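Local coordinates for protein jasmonate-induced oxygenase 2 (PDB 6LSV) that hydroxylates the plant hormone jasmonate at carbon 12, using iron(II), 2-oxoglutarate and molecular oxygen, and so takes part in control of jasmonate signalling, at residues A[107-110]-A[111-114]; A[275-278]-A[279-282]; A[332-335]-A[336-339]; A[340-343]-A[344-348]. All coordinates share one frame; numbering follows the deposited sequence.

In the fold
From the N terminus, contact 1 (107-114) comes first, turning the chain between helix 87-102 and strand 120-122 at the edge of the large sheet. Contact 2 (275-282) follows in the 2-oxoglutarate/iron oxygenase region, carrying the chain from helix 269-274 to strand 284-286 and the iron ligand His284. Contacts 3 and 4 run on without a break: 332-339 carries two of the arginines that bind jasmonate, and 340-348 leads from it into helix 345-348. All four lie in series, none nested or crossing. Gln339 and His346 tie contact 3 to contact 4, and Lys344 NZ joins contact 4 to Ser281 O of contact 2; contacts 1 and 2 have centres about 36 Å apart.

Contact 1: A[107-110]-A[111-114]; sequences AKET and YSNS
Thr110 lays its methyl over one face of the Tyr111 ring. CG2 of Thr110 stands 4.3 Å from the centroid of the Tyr111 ring and 11° off the ring normal, a CH-pi contact almost over the centre. With chi1 at -176° the threonine hydroxyl points away from the backbone N, and CG2 falls between N and the carbonyl carbon, facing the ring. Tyr111 CB is 3.2 Å from Lys108 O, a carbonyl that lies oblique to the ring itself. Two successive i to i+3 backbone bonds wind this part up: Tyr111 N donates to Lys108 O at 2.7 Å, and Ser112 N to Glu109 O at 2.9 Å. Both donors sit well above the planes of the carbonyls they reach. The coil they form joins helix 87-102 to strand 120-122, the outermost strand at one end of the large mixed sheet. One water donates to Thr110 O and Ser112 O, bridging the two carbonyls. The charged ends look to other parts of the chain: Glu109 OE2 forms a salt bridge with Arg9, while Lys108 NZ bonds Gln11 and the carbonyl of Met103. Tyr111 and Lys108 both touch Tyr121 of the edge strand with their side chains, and the backbones of Tyr111 and Asn113 are hydrogen-bonded to that same residue.

Contact 2: A[275-278]-A[279-282]; sequences SNST and YKSV
This is a local contact round the turn that ends helix 269-274 and sends the chain toward strand 284-286, and its central feature is a serine side chain reaching forward to a backbone amide. Ser275 OG accepts from Tyr279 N at 2.8 Å, with an N-H...O angle of 151°. A chi1 of 69° sets OG between the backbone N and the carbonyl carbon of Ser275, turned toward the oncoming chain; there it also meets Tyr279 CB at 3.4 Å and is hydrogen-bonded to the helix carbonyls of Ile271 and Gln272, which can share its one proton. From Ser275 to Thr278 the backbone folds into a type I' turn, in which Ser275 O receives both Thr278 N and Thr278 OG1. The hydroxyl stands 2.8 Å from Ser275 O, nearly along the C=O axis. The same residues complete a Schellman motif: Asn276, with positive phi, is its C-prime residue, and Ser277 N returns to Gln272 O. Past the turn, Lys280 bends at chi2, and again at chi4 near its tip, bringing CE to 3.1 Å from Ser277 O and 4.1 Å from Ser277 CB. Tyr279 packs on Cys72 and Arg73 of helix 63-74, its hydroxyl bonded to Leu183 O. Farther along, Ser281 OG is bonded to Asp269, three residues before the iron ligand His284.

Contact 3: A[332-335]-A[336-339]; sequences YRLF and IRTQ. With JAA ({(1R,2R)-3-oxo-2-[(2Z)-pent-2-en-1-yl]cyclopentyl}acetic acid), chain D.
Arg333 and Arg337, four residues apart where the chain winds into helix 334-339, lie side by side and point the same way into the jasmonate pocket of this 2-oxoglutarate-dependent dioxygenase, whose family is built on the double-stranded beta-helix (jelly-roll) fold. There they grip the carboxylate of the hormone. That side is the tight one. Arg333 NH2 runs nearly straight to jasmonate O02 at 2.7 Å, with an N-H...O angle of 172°, while its NE donates to O03; the pair of bonds keeps O02 at the edge of the guanidinium, in its plane. Arg337 NE reaches jasmonate O03 at 2.6 Å, and a weak bond from its NH2 goes to the same oxygen. The bend of Arg333 at chi3 (-47°) turns its NE and NH2 to the acid, whereas Arg337 arrives with its chain extended from CG to NE. The guanidinium planes stand 57° apart, and Arg337 NH2 lies over one face of the Arg333 group, offset toward the rim; both groups converge on the same carboxylate, O03 being shared between them. Arg208 adds a further bond to jasmonate. Next to this, Ile336 CD1 comes 4.2 Å from jasmonate C13 in the side chain of the hormone.

The outward side is looser and exposed. Leu334 only brushes Arg337, CD2 to CD at 4.1 Å. The helix backbone holds this side: Leu334 O takes Thr338 N at 2.8 Å and also Thr338 OG1, the two donors approaching from opposite faces of the carbonyl plane.

Contact 4: A[340-343]-A[344-348]; sequences GPQG and KSHVE
Gln342 lies across His346, four residues on, and its aliphatic part makes the packing. Starting at CB, the methylene sits over one face of the imidazole, 4.1 Å from the His346 ring centroid and 27° off its normal, a CH-pi contact; the same CB is 3.4 Å from Ser345 OG. Next, CG meets His346 NE2 at 3.8 Å. There the chain bends at chi2 (-53°) and leaves the ring, its amide standing 84° to the imidazole plane, and NE2 at the tip bonds to Gln339 O in the preceding helix. The backbone of the same glutamine is gripped too: Gln342 O accepts from Ser345 N at 3.3 Å and from Ser345 OG at 2.8 Å. The first of these closes a type II' turn with Gly343, at positive phi, in its second position, and delivers Lys344 to the N-cap of helix 345-348. At the edge of the imidazole, His346 CE1 lies 3.5 Å from Gly340 O, while NE2 bonds to Gln339 OE1. The turn thus packs helix 345-348 back on helix 334-339 through His346 and on Tyr332 of helix 329-332, while Lys344 NZ reaches Gln272 of helix 269-274 and Ser281 O on the way to strand 284-286.

Contact 1: A[107-110]-A[111-114]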
# COMPACT_ATOMS: atom_id res chain seq x y z
N ALA A 107 -22.60 -4.32 -10.59
CA ALA A 107 -22.64 -2.87 -10.80
C ALA A 107 -21.25 -2.28 -11.00
O ALA A 107 -21.13 -1.18 -11.55
CB ALA A 107 -23.34 -2.19 -9.63
N LYS A 108 -20.20 -2.97 -10.55
CA LYS A 108 -18.83 -2.53 -10.78
C LYS A 108 -18.13 -3.31 -11.89
O LYS A 108 -17.01 -2.94 -12.26
CB LYS A 108 -18.00 -2.66 -9.49
CG LYS A 108 -18.80 -2.86 -8.21
CD LYS A 108 -17.90 -3.33 -7.08
CE LYS A 108 -18.68 -3.71 -5.84
NZ LYS A 108 -19.29 -5.07 -5.91
N GLU A 109 -18.77 -4.36 -12.42
CA GLU A 109 -18.11 -5.20 -13.42
C GLU A 109 -17.65 -4.40 -14.63
O GLU A 109 -16.60 -4.70 -15.21
CB GLU A 109 -19.05 -6.32 -13.86
CG GLU A 109 -18.90 -7.61 -13.08
CD GLU A 109 -17.51 -8.23 -13.20
OE1 GLU A 109 -16.84 -7.99 -14.23
OE2 GLU A 109 -17.09 -8.95 -12.27
N THR A 110 -18.42 -3.39 -15.02
CA THR A 110 -18.02 -2.55 -16.14
C THR A 110 -16.72 -1.79 -15.87
O THR A 110 -16.14 -1.24 -16.81
CB THR A 110 -19.13 -1.55 -16.45
OG1 THR A 110 -18.77 -0.79 -17.61
CG2 THR A 110 -19.31 -0.62 -15.29
N TYR A 111 -16.25 -1.76 -14.62
CA TYR A 111 -14.98 -1.13 -14.26
C TYR A 111 -13.83 -2.13 -14.18
O TYR A 111 -12.75 -1.78 -13.70
CB TYR A 111 -15.12 -0.40 -12.92
CG TYR A 111 -16.00 0.82 -12.95
CD1 TYR A 111 -15.78 1.84 -13.87
CD2 TYR A 111 -17.04 0.97 -12.04
CE1 TYR A 111 -16.58 2.96 -13.88
CE2 TYR A 111 -17.84 2.08 -12.04
CZ TYR A 111 -17.61 3.08 -12.97
OH TYR A 111 -18.41 4.20 -12.98
N SER A 112 -14.06 -3.37 -14.63
CA SER A 112 -13.06 -4.43 -14.56
C SER A 112 -11.70 -3.96 -15.04
O SER A 112 -11.57 -3.32 -16.09
CB SER A 112 -13.51 -5.62 -15.41
OG SER A 112 -12.79 -6.78 -15.02
N ASN A 113 -10.66 -4.25 -14.24
CA ASN A 113 -9.31 -3.87 -14.61
C ASN A 113 -8.66 -4.97 -15.44
O ASN A 113 -9.18 -6.07 -15.56
CB ASN A 113 -8.48 -3.54 -13.36
CG ASN A 113 -8.09 -4.78 -12.55
OD1 ASN A 113 -8.70 -5.84 -12.66
ND2 ASN A 113 -7.07 -4.62 -11.71
N SER A 114 -7.51 -4.64 -16.01
CA SER A 114 -6.76 -5.53 -16.89
C SER A 114 -5.29 -5.39 -16.54
O SER A 114 -4.88 -4.39 -15.96
CB SER A 114 -7.00 -5.19 -18.36
OG SER A 114 -6.03 -4.26 -18.82
O HOH W 1 -13.65 -1.98 -18.16

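Contact 2: A[275-278]-A[279-282]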
# COMPACT_ATOMS: atom_id res chain seq x y z
N SER A 275 17.73 5.03 0.44
CA SER A 275 18.45 5.11 1.69
C SER A 275 19.59 4.10 1.78
O SER A 275 20.15 3.93 2.87
CB SER A 275 17.49 4.93 2.87
OG SER A 275 17.00 3.60 2.94
N ASN A 276 19.94 3.44 0.67
CA ASN A 276 20.94 2.37 0.66
C ASN A 276 20.69 1.37 1.79
O ASN A 276 21.62 0.94 2.48
CB ASN A 276 22.36 2.93 0.72
CG ASN A 276 23.40 1.96 0.16
OD1 ASN A 276 23.08 1.11 -0.67
ND2 ASN A 276 24.64 2.09 0.61
N SER A 277 19.42 1.03 2.00
CA SER A 277 18.92 0.10 3.01
C SER A 277 19.03 0.63 4.44
O SER A 277 18.86 -0.14 5.39
CB SER A 277 19.62 -1.26 2.94
OG SER A 277 18.89 -2.17 2.13
N THR A 278 19.29 1.93 4.63
CA THR A 278 19.21 2.48 5.98
C THR A 278 17.77 2.48 6.48
O THR A 278 17.50 2.12 7.63
CB THR A 278 19.79 3.89 6.02
OG1 THR A 278 21.11 3.89 5.46
CG2 THR A 278 19.86 4.39 7.46
N TYR A 279 16.84 2.88 5.62
CA TYR A 279 15.42 2.67 5.87
C TYR A 279 15.02 1.33 5.26
O TYR A 279 15.47 0.97 4.17
CB TYR A 279 14.58 3.79 5.26
CG TYR A 279 14.80 5.15 5.88
CD1 TYR A 279 15.30 5.28 7.16
CD2 TYR A 279 14.50 6.31 5.17
CE1 TYR A 279 15.50 6.53 7.73
CE2 TYR A 279 14.69 7.55 5.72
CZ TYR A 279 15.19 7.66 7.00
OH TYR A 279 15.39 8.90 7.56
N LYS A 280 14.19 0.59 5.98
CA LYS A 280 13.69 -0.70 5.52
C LYS A 280 12.22 -0.57 5.15
O LYS A 280 11.46 0.11 5.84
CB LYS A 280 13.88 -1.78 6.58
CG LYS A 280 15.33 -2.04 6.92
CD LYS A 280 16.11 -2.52 5.70
CE LYS A 280 17.53 -2.90 6.08
NZ LYS A 280 17.60 -3.44 7.47
N SER A 281 11.82 -1.22 4.06
CA SER A 281 10.41 -1.27 3.71
C SER A 281 9.71 -2.33 4.54
O SER A 281 10.20 -3.46 4.66
CB SER A 281 10.24 -1.55 2.21
OG SER A 281 10.77 -2.81 1.84
N VAL A 282 8.59 -1.96 5.15
CA VAL A 282 7.85 -2.89 5.99
C VAL A 282 7.20 -3.97 5.13
O VAL A 282 6.72 -3.71 4.02
CB VAL A 282 6.80 -2.15 6.84
CG1 VAL A 282 5.80 -1.41 5.94
CG2 VAL A 282 6.08 -3.11 7.77

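Contact 3: A[332-335]-A[336-339]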
# COMPACT_ATOMS: atom_id res chain seq x y z
N TYR A 332 10.60 -1.51 -12.20
CA TYR A 332 10.48 -2.22 -10.93
C TYR A 332 9.06 -2.71 -10.69
O TYR A 332 8.84 -3.86 -10.30
CB TYR A 332 10.93 -1.32 -9.79
CG TYR A 332 11.10 -2.03 -8.47
CD1 TYR A 332 10.01 -2.28 -7.65
CD2 TYR A 332 12.35 -2.45 -8.04
CE1 TYR A 332 10.16 -2.94 -6.44
CE2 TYR A 332 12.51 -3.11 -6.84
CZ TYR A 332 11.41 -3.34 -6.04
OH TYR A 332 11.56 -4.00 -4.84
N ARG A 333 8.07 -1.85 -10.93
CA ARG A 333 6.69 -2.18 -10.58
C ARG A 333 6.16 -3.37 -11.37
O ARG A 333 5.13 -3.94 -10.98
CB ARG A 333 5.79 -0.97 -10.79
CG ARG A 333 5.51 -0.68 -12.25
CD ARG A 333 5.16 0.77 -12.45
NE ARG A 333 4.19 1.23 -11.47
CZ ARG A 333 3.72 2.47 -11.41
NH1 ARG A 333 4.15 3.37 -12.28
NH2 ARG A 333 2.83 2.81 -10.48
N LEU A 334 6.83 -3.78 -12.45
CA LEU A 334 6.36 -4.94 -13.20
C LEU A 334 6.56 -6.25 -12.45
O LEU A 334 5.87 -7.23 -12.76
CB LEU A 334 7.06 -5.00 -14.56
CG LEU A 334 6.56 -3.92 -15.53
CD1 LEU A 334 7.42 -3.86 -16.78
CD2 LEU A 334 5.10 -4.17 -15.88
N PHE A 335 7.46 -6.29 -11.47
CA PHE A 335 7.66 -7.51 -10.69
C PHE A 335 6.39 -7.92 -9.97
O PHE A 335 5.93 -9.06 -10.10
CB PHE A 335 8.82 -7.32 -9.70
CG PHE A 335 10.17 -7.23 -10.36
CD1 PHE A 335 10.52 -8.11 -11.37
CD2 PHE A 335 11.08 -6.26 -9.96
CE1 PHE A 335 11.76 -8.02 -11.97
CE2 PHE A 335 12.32 -6.17 -10.56
CZ PHE A 335 12.67 -7.05 -11.57
N ILE A 336 5.80 -7.01 -9.19
CA ILE A 336 4.56 -7.34 -8.49
C ILE A 336 3.39 -7.37 -9.47
O ILE A 336 2.38 -8.05 -9.22
CB ILE A 336 4.31 -6.37 -7.33
CG1 ILE A 336 3.53 -7.07 -6.22
CG2 ILE A 336 3.56 -5.12 -7.81
CD1 ILE A 336 3.22 -6.19 -5.02
N ARG A 337 3.49 -6.66 -10.59
CA ARG A 337 2.40 -6.71 -11.57
C ARG A 337 2.35 -8.06 -12.27
O ARG A 337 1.27 -8.51 -12.66
CB ARG A 337 2.56 -5.58 -12.59
CG ARG A 337 1.95 -4.27 -12.13
CD ARG A 337 2.52 -3.10 -12.90
NE ARG A 337 1.95 -1.83 -12.45
CZ ARG A 337 1.21 -1.03 -13.21
NH1 ARG A 337 0.94 -1.36 -14.46
NH2 ARG A 337 0.74 0.10 -12.70
N THR A 338 3.50 -8.72 -12.43
CA THR A 338 3.55 -10.02 -13.08
C THR A 338 3.42 -11.18 -12.10
O THR A 338 2.81 -12.20 -12.44
CB THR A 338 4.86 -10.16 -13.87
OG1 THR A 338 5.17 -8.91 -14.51
CG2 THR A 338 4.74 -11.26 -14.92
N GLN A 339 3.98 -11.05 -10.89
CA GLN A 339 4.00 -12.14 -9.92
C GLN A 339 3.03 -11.97 -8.77
O GLN A 339 2.76 -12.95 -8.07
CB GLN A 339 5.41 -12.29 -9.33
CG GLN A 339 6.48 -12.69 -10.32
CD GLN A 339 7.80 -13.00 -9.63
OE1 GLN A 339 8.11 -12.45 -8.57
NE2 GLN A 339 8.58 -13.89 -10.23
O01 JAA D . -2.66 -2.92 -7.14
O02 JAA D . 2.19 0.88 -8.72
O03 JAA D . 2.51 -0.65 -10.23
C04 JAA D . 0.18 -1.34 -8.07
C05 JAA D . -0.46 -2.53 -7.17
C06 JAA D . -0.41 -1.59 -9.49
C07 JAA D . -1.47 -2.45 -9.32
C08 JAA D . -1.64 -2.68 -7.70
C09 JAA D . -0.57 -2.12 -5.64
C10 JAA D . 1.60 -1.39 -8.11
C11 JAA D . 0.72 -2.46 -4.90
C12 JAA D . 2.13 -0.33 -9.07
C13 JAA D . 0.72 -3.12 -3.76
C14 JAA D . -0.59 -3.57 -3.10
C15 JAA D . -0.51 -5.06 -2.78

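Contact 4: A[340-343]-A[344-348]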
# COMPACT_ATOMS: atom_id res chain seq x y z
N GLY A 340 2.51 -10.77 -8.54
CA GLY A 340 1.74 -10.50 -7.35
C GLY A 340 2.60 -10.51 -6.10
O GLY A 340 3.84 -10.53 -6.18
N PRO A 341 1.97 -10.50 -4.93
CA PRO A 341 2.73 -10.46 -3.67
C PRO A 341 3.73 -11.59 -3.52
O PRO A 341 3.37 -12.77 -3.59
CB PRO A 341 1.63 -10.56 -2.60
CG PRO A 341 0.42 -9.99 -3.26
CD PRO A 341 0.52 -10.40 -4.70
N GLN A 342 5.00 -11.24 -3.33
CA GLN A 342 6.06 -12.20 -3.09
C GLN A 342 6.91 -11.79 -1.89
O GLN A 342 8.12 -12.03 -1.87
CB GLN A 342 6.94 -12.37 -4.33
CG GLN A 342 6.23 -12.94 -5.55
CD GLN A 342 5.50 -14.24 -5.27
OE1 GLN A 342 5.86 -15.00 -4.36
NE2 GLN A 342 4.48 -14.52 -6.06
N GLY A 343 6.29 -11.18 -0.88
CA GLY A 343 7.05 -10.75 0.28
C GLY A 343 8.03 -9.66 -0.09
O GLY A 343 7.74 -8.77 -0.90
N LYS A 344 9.22 -9.72 0.51
CA LYS A 344 10.30 -8.80 0.20
C LYS A 344 11.33 -9.41 -0.74
O LYS A 344 12.47 -8.92 -0.81
CB LYS A 344 10.98 -8.32 1.49
CG LYS A 344 10.06 -7.57 2.44
CD LYS A 344 10.85 -6.67 3.38
CE LYS A 344 11.81 -5.78 2.61
NZ LYS A 344 12.31 -4.64 3.43
N SER A 345 10.96 -10.47 -1.46
CA SER A 345 11.91 -11.10 -2.38
C SER A 345 12.16 -10.23 -3.61
O SER A 345 13.20 -10.40 -4.26
CB SER A 345 11.41 -12.48 -2.80
OG SER A 345 10.25 -12.39 -3.62
N HIS A 346 11.25 -9.31 -3.93
CA HIS A 346 11.45 -8.44 -5.08
C HIS A 346 12.62 -7.48 -4.85
O HIS A 346 13.49 -7.33 -5.72
CB HIS A 346 10.17 -7.66 -5.39
CG HIS A 346 9.09 -8.50 -6.01
ND1 HIS A 346 7.75 -8.33 -5.72
CD2 HIS A 346 9.15 -9.51 -6.91
CE1 HIS A 346 7.04 -9.20 -6.41
NE2 HIS A 346 7.86 -9.92 -7.14
N VAL A 347 12.67 -6.83 -3.68
CA VAL A 347 13.75 -5.89 -3.42
C VAL A 347 15.03 -6.63 -3.03
O VAL A 347 16.14 -6.15 -3.31
CB VAL A 347 13.33 -4.86 -2.35
CG1 VAL A 347 13.03 -5.54 -1.03
CG2 VAL A 347 14.41 -3.79 -2.18
N GLU A 348 14.93 -7.79 -2.38
CA GLU A 348 16.14 -8.49 -1.98
C GLU A 348 16.82 -9.19 -3.16
O GLU A 348 18.04 -9.34 -3.16
CB GLU A 348 15.83 -9.49 -0.87
CG GLU A 348 16.18 -8.94 0.52
CD GLU A 348 15.19 -9.34 1.58
OE1 GLU A 348 14.59 -10.43 1.45
OE2 GLU A 348 14.99 -8.57 2.55